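Local coordinates for PTS system, nitrogen regulatory IIA protein (Neisseria meningitidis, PDB 2A0J) that probably acts as a phosphohistidine-bearing component of a bacterial phosphotransferase system that regulates nitrogen metabolism, at residues L8-I13 with S138-R143; R69-K74 with V105-T110. All blocks are in the same frame, centred on the assembly; numbering follows the deposited sequence.

Contact 1: L8-I13 with S138-R143; sequences LPLSHI and SAEEVR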
loop_
_atom_site.group_PDB
_atom_site.type_symbol
_atom_site.label_atom_id
_atom_site.label_comp_id
_atom_site.label_asym_id
_atom_site.label_seq_id
_atom_site.Cartn_x
_atom_site.Cartn_y
_atom_site.Cartn_z
ATOM N N LEU A 8 -4.433 -8.010 -5.621
ATOM C CA LEU A 8 -4.870 -6.662 -5.965
ATOM C C LEU A 8 -6.006 -6.564 -6.999
ATOM O O LEU A 8 -5.763 -6.289 -8.171
ATOM C CB LEU A 8 -3.663 -5.841 -6.448
ATOM C CG LEU A 8 -3.813 -4.317 -6.514
ATOM C CD1 LEU A 8 -3.976 -3.767 -5.105
ATOM C CD2 LEU A 8 -2.595 -3.696 -7.179
ATOM N N PRO A 9 -7.260 -6.811 -6.579
ATOM C CA PRO A 9 -8.365 -6.709 -7.533
ATOM C C PRO A 9 -8.649 -5.227 -7.782
ATOM O O PRO A 9 -8.170 -4.366 -7.049
ATOM C CB PRO A 9 -9.510 -7.405 -6.808
ATOM C CG PRO A 9 -9.229 -7.098 -5.396
ATOM C CD PRO A 9 -7.743 -7.357 -5.301
ATOM N N LEU A 10 -9.423 -4.931 -8.817
ATOM C CA LEU A 10 -9.749 -3.549 -9.151
ATOM C C LEU A 10 -10.545 -2.883 -8.031
ATOM O O LEU A 10 -10.534 -1.660 -7.893
ATOM C CB LEU A 10 -10.535 -3.512 -10.462
ATOM C CG LEU A 10 -9.768 -4.104 -11.652
ATOM C CD1 LEU A 10 -10.687 -4.263 -12.854
ATOM C CD2 LEU A 10 -8.604 -3.198 -11.992
ATOM N N SER A 11 -11.233 -3.697 -7.232
ATOM C CA SER A 11 -12.028 -3.203 -6.109
ATOM C C SER A 11 -11.140 -2.697 -4.957
ATOM O O SER A 11 -11.632 -2.061 -4.028
ATOM C CB SER A 11 -12.940 -4.315 -5.582
ATOM O OG SER A 11 -12.171 -5.338 -4.971
ATOM N N HIS A 12 -9.842 -2.995 -5.019
ATOM C CA HIS A 12 -8.894 -2.567 -3.982
ATOM C C HIS A 12 -7.974 -1.436 -4.456
ATOM O O HIS A 12 -6.929 -1.185 -3.855
ATOM C CB HIS A 12 -8.031 -3.749 -3.522
ATOM C CG HIS A 12 -8.773 -4.768 -2.710
ATOM N ND1 HIS A 12 -8.195 -5.946 -2.287
ATOM C CD2 HIS A 12 -10.046 -4.789 -2.250
ATOM C CE1 HIS A 12 -9.081 -6.648 -1.605
ATOM N NE2 HIS A 12 -10.213 -5.968 -1.568
ATOM N N ILE A 13 -8.379 -0.759 -5.528
ATOM C CA ILE A 13 -7.615 0.339 -6.106
ATOM C C ILE A 13 -8.413 1.640 -6.096
ATOM O O ILE A 13 -9.564 1.664 -6.518
ATOM C CB ILE A 13 -7.219 0.010 -7.550
ATOM C CG1 ILE A 13 -6.341 -1.245 -7.559
ATOM C CG2 ILE A 13 -6.522 1.207 -8.191
ATOM C CD1 ILE A 13 -6.029 -1.765 -8.937
ATOM N N SER A 138 -7.203 4.585 -15.908
ATOM C CA SER A 138 -7.950 3.467 -15.338
ATOM C C SER A 138 -7.166 2.650 -14.324
ATOM O O SER A 138 -5.930 2.690 -14.288
ATOM C CB SER A 138 -8.437 2.530 -16.450
ATOM O OG SER A 138 -7.361 1.796 -17.012
ATOM N N ALA A 139 -7.907 1.903 -13.510
ATOM C CA ALA A 139 -7.332 1.039 -12.488
ATOM C C ALA A 139 -6.707 -0.177 -13.162
ATOM O O ALA A 139 -5.740 -0.744 -12.657
ATOM C CB ALA A 139 -8.412 0.602 -11.502
ATOM N N GLU A 140 -7.268 -0.574 -14.304
ATOM C CA GLU A 140 -6.746 -1.714 -15.054
ATOM C C GLU A 140 -5.307 -1.423 -15.483
ATOM O O GLU A 140 -4.449 -2.303 -15.437
ATOM C CB GLU A 140 -7.618 -2.021 -16.287
ATOM C CG GLU A 140 -8.640 -0.945 -16.673
ATOM C CD GLU A 140 -9.921 -0.982 -15.841
ATOM O OE1 GLU A 140 -10.206 0.025 -15.161
ATOM O OE2 GLU A 140 -10.646 -2.013 -15.876
ATOM N N GLU A 141 -5.043 -0.185 -15.900
ATOM C CA GLU A 141 -3.692 0.212 -16.291
ATOM C C GLU A 141 -2.781 0.104 -15.063
ATOM O O GLU A 141 -1.634 -0.342 -15.163
ATOM C CB GLU A 141 -3.683 1.652 -16.817
ATOM C CG GLU A 141 -4.386 1.834 -18.154
ATOM C CD GLU A 141 -4.694 3.288 -18.464
ATOM O OE1 GLU A 141 -5.506 3.891 -17.730
ATOM O OE2 GLU A 141 -4.129 3.830 -19.440
ATOM N N VAL A 142 -3.293 0.519 -13.904
ATOM C CA VAL A 142 -2.512 0.429 -12.674
ATOM C C VAL A 142 -2.094 -1.018 -12.409
ATOM O O VAL A 142 -0.934 -1.287 -12.095
ATOM C CB VAL A 142 -3.308 0.949 -11.465
ATOM C CG1 VAL A 142 -2.564 0.650 -10.176
ATOM C CG2 VAL A 142 -3.529 2.446 -11.610
ATOM N N ARG A 143 -3.042 -1.945 -12.542
ATOM C CA ARG A 143 -2.751 -3.359 -12.324
ATOM C C ARG A 143 -1.732 -3.867 -13.332
ATOM O O ARG A 143 -0.782 -4.557 -12.968
ATOM C CB ARG A 143 -4.023 -4.210 -12.439
ATOM C CG ARG A 143 -4.962 -4.122 -11.252
ATOM C CD ARG A 143 -6.128 -5.098 -11.375
ATOM N NE ARG A 143 -5.731 -6.500 -11.250
ATOM C CZ ARG A 143 -5.377 -7.277 -12.266
ATOM N NH1 ARG A 143 -5.370 -6.800 -13.502
ATOM N NH2 ARG A 143 -5.029 -8.537 -12.041
#

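Contact 2: R69-K74 with V105-T110; sequences RHAGVK and VPENAT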
loop_
_atom_site.group_PDB
_atom_site.type_symbol
_atom_site.label_atom_id
_atom_site.label_comp_id
_atom_site.label_asym_id
_atom_site.label_seq_id
_atom_site.Cartn_x
_atom_site.Cartn_y
_atom_site.Cartn_z
ATOM N N ARG A 69 1.447 -7.465 9.791
ATOM C CA ARG A 69 1.156 -8.885 9.900
ATOM C C ARG A 69 0.207 -9.127 11.073
ATOM O O ARG A 69 0.088 -8.297 11.970
ATOM C CB ARG A 69 2.455 -9.671 10.117
ATOM C CG ARG A 69 3.631 -9.199 9.264
ATOM C CD ARG A 69 4.901 -10.002 9.540
ATOM N NE ARG A 69 6.114 -9.257 9.198
ATOM C CZ ARG A 69 6.504 -8.947 7.962
ATOM N NH1 ARG A 69 5.783 -9.315 6.910
ATOM N NH2 ARG A 69 7.623 -8.258 7.775
ATOM N N HIS A 70 -0.476 -10.265 11.063
ATOM C CA HIS A 70 -1.378 -10.577 12.151
ATOM C C HIS A 70 -1.858 -12.026 12.091
ATOM O O HIS A 70 -2.232 -12.524 11.033
ATOM C CB HIS A 70 -2.574 -9.622 12.137
ATOM C CG HIS A 70 -3.381 -9.663 13.397
ATOM N ND1 HIS A 70 -3.191 -8.770 14.428
ATOM C CD2 HIS A 70 -4.340 -10.524 13.814
ATOM C CE1 HIS A 70 -4.000 -9.079 15.427
ATOM N NE2 HIS A 70 -4.707 -10.139 15.079
ATOM N N ALA A 71 -1.843 -12.691 13.242
ATOM C CA ALA A 71 -2.267 -14.084 13.350
ATOM C C ALA A 71 -3.654 -14.332 12.746
ATOM O O ALA A 71 -3.941 -15.434 12.269
ATOM C CB ALA A 71 -2.243 -14.516 14.818
ATOM N N GLY A 72 -4.504 -13.309 12.765
ATOM C CA GLY A 72 -5.846 -13.437 12.215
ATOM C C GLY A 72 -5.940 -13.426 10.693
ATOM O O GLY A 72 -6.988 -13.754 10.140
ATOM N N VAL A 73 -4.863 -13.047 10.012
ATOM C CA VAL A 73 -4.848 -13.010 8.549
ATOM C C VAL A 73 -4.292 -14.338 8.023
ATOM O O VAL A 73 -3.207 -14.755 8.408
ATOM C CB VAL A 73 -3.983 -11.820 8.030
ATOM C CG1 VAL A 73 -4.039 -11.733 6.500
ATOM C CG2 VAL A 73 -4.488 -10.519 8.643
ATOM N N LYS A 74 -5.051 -15.003 7.154
ATOM C CA LYS A 74 -4.632 -16.288 6.606
ATOM C C LYS A 74 -4.223 -16.226 5.143
ATOM O O LYS A 74 -3.680 -17.187 4.598
ATOM C CB LYS A 74 -5.736 -17.334 6.794
ATOM C CG LYS A 74 -6.024 -17.645 8.257
ATOM C CD LYS A 74 -4.731 -17.966 9.004
ATOM C CE LYS A 74 -4.948 -18.089 10.502
ATOM N NZ LYS A 74 -3.650 -18.220 11.222
ATOM N N VAL A 105 -0.242 -9.166 5.649
ATOM C CA VAL A 105 0.145 -10.560 5.491
ATOM C C VAL A 105 -0.073 -11.451 6.710
ATOM O O VAL A 105 -0.064 -10.986 7.851
ATOM C CB VAL A 105 1.636 -10.659 5.074
ATOM C CG1 VAL A 105 1.849 -9.936 3.758
ATOM C CG2 VAL A 105 2.537 -10.052 6.151
ATOM N N PRO A 106 -0.311 -12.749 6.478
ATOM C CA PRO A 106 -0.511 -13.652 7.616
ATOM C C PRO A 106 0.827 -13.804 8.340
ATOM O O PRO A 106 1.872 -13.439 7.803
ATOM C CB PRO A 106 -0.975 -14.955 6.953
ATOM C CG PRO A 106 -0.378 -14.885 5.574
ATOM C CD PRO A 106 -0.584 -13.437 5.204
ATOM N N GLU A 107 0.803 -14.325 9.558
ATOM C CA GLU A 107 2.039 -14.505 10.299
ATOM C C GLU A 107 2.529 -15.940 10.106
ATOM O O GLU A 107 2.275 -16.797 10.950
ATOM C CB GLU A 107 1.800 -14.228 11.785
ATOM C CG GLU A 107 3.014 -13.676 12.519
ATOM C CD GLU A 107 2.845 -13.690 14.025
ATOM O OE1 GLU A 107 3.660 -13.046 14.720
ATOM O OE2 GLU A 107 1.906 -14.353 14.519
ATOM N N ASN A 108 3.224 -16.206 8.998
ATOM C CA ASN A 108 3.721 -17.553 8.728
ATOM C C ASN A 108 4.824 -17.705 7.670
ATOM O O ASN A 108 5.921 -18.174 7.985
ATOM C CB ASN A 108 2.548 -18.469 8.369
ATOM C CG ASN A 108 1.704 -17.925 7.230
ATOM O OD1 ASN A 108 2.184 -17.743 6.112
ATOM N ND2 ASN A 108 0.432 -17.665 7.511
ATOM N N ALA A 109 4.539 -17.328 6.422
ATOM C CA ALA A 109 5.519 -17.455 5.335
ATOM C C ALA A 109 6.231 -16.142 5.044
ATOM O O ALA A 109 6.165 -15.618 3.930
ATOM C CB ALA A 109 4.837 -17.971 4.058
ATOM N N THR A 110 6.925 -15.628 6.053
ATOM C CA THR A 110 7.649 -14.367 5.955
ATOM C C THR A 110 8.502 -14.220 4.696
ATOM O O THR A 110 8.325 -13.272 3.927
ATOM C CB THR A 110 8.555 -14.175 7.173
ATOM O OG1 THR A 110 7.840 -14.547 8.357
ATOM C CG2 THR A 110 8.991 -12.722 7.285
#

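Contact 1: L8-I13 with S138-R143
Arg143 NE donates to Leu8 O at 3.1 Å, in the one hydrogen bond that joins 8-13 to 138-143. The N-H...O angle of 140° shows a bent bond, although the oxygen lies near the guanidinium plane, at its edge. A bend at chi3 (69°) turns the head group toward the loop carbonyl, while the aliphatic part of the same long chain offers an apolar surface. Ile13 CD1 meets it at Arg143 CG, 3.5 Å away, the two side chains crossing at about a right angle. Ala139 adds a second apolar contact. Its single methyl is small enough to fit between two branched residues, with Leu10 CD2 3.8 Å and Ile13 CG2 3.9 Å from Ala139 CB. Farther out, Leu10 CD1 borders the carboxylate of Glu140. The start of the helix is closed by a capping box: Ser138 OG accepts from Glu141 N, and Glu141 OE1 in turn takes up Ser138 N at 2.6 Å as well as Ser138 OG. Helix 139-146 thus lies against the loop that leads from helix 3-7 into edge strand 13-17; Val142 also touches Phe80 of strand 77-83, whose backbone bonds to His12.

Contact 2: R69-K74 with V105-T110
Val73 and Pro106 form the close-packed side of this contact, where the turn after strand 63-70 folds back onto strand 97-106. Val73 CG1, anti to the backbone N (chi1 -177°), lies along the proline ring, 4.1 Å from Pro106 CD and 3.9 Å from Pro106 N. Both residues are buried, and a branched apolar chain beside a rigid ring without an N-H suits a buried position that needs no backbone donor. Next to them Arg69 and Val105 pair in parallel register, their side chains side by side and pointing the same way. The extended arginine chain lies on Val105 CG2, with Arg69 CG 3.4 Å from that methyl, while the same methyl meets the guanidinium at its edge. Between these segments the backbone bond is weak: His70 N reaches Val105 O at 3.3 Å, supplemented by a CA-H...O contact from Arg69 CA to that oxygen. Val105 also bonds to the backbone of Gly68.

The outer side is much looser. Ala71 CB comes only to 4.2 Å from Glu107 OE2, and the two residues are exposed. Here the loop is held by its own bonds: a type I turn from His70 to Val73, closed by Val73 N to His70 O at 2.9 Å, and Lys74 NZ reaching Ala71 O. Gly72, with no side chain, lets the His70 ring lie edge-on to its CA. His113 of helix 110-124 touches Val105 and Pro106, while Leu39, from a loop, touches His70 and Val73. The contact joins parallel neighbours 63-70 and 97-106 at one side of the mixed four-stranded sheet of this EIIA type 2 domain; as in its relatives, the phosphate-accepting histidine probably lies close by on strand 63-70.

In the fold
Contact 2 is nested along the chain within the loop closed by contact 1, yet their centres lie 24 Å apart and their nearest atoms about 11 Å, without touching. Both are partly buried, contact 2 lying farther from the chain centre (16 Å against 12 Å, centre to centre), and each concerns an outermost strand of the sheet: 13-17 for the first, 63-70 for the second. Contact 1 brings the C-terminal helix against the loop that enters its strand, using methyl packing and a side-chain bond to a backbone carbonyl. Contact 2 also involves interior strand 97-106, relying on a weak backbone bond and valine-proline packing. In both, a few buried apolar residues lie beside more exposed polar ones.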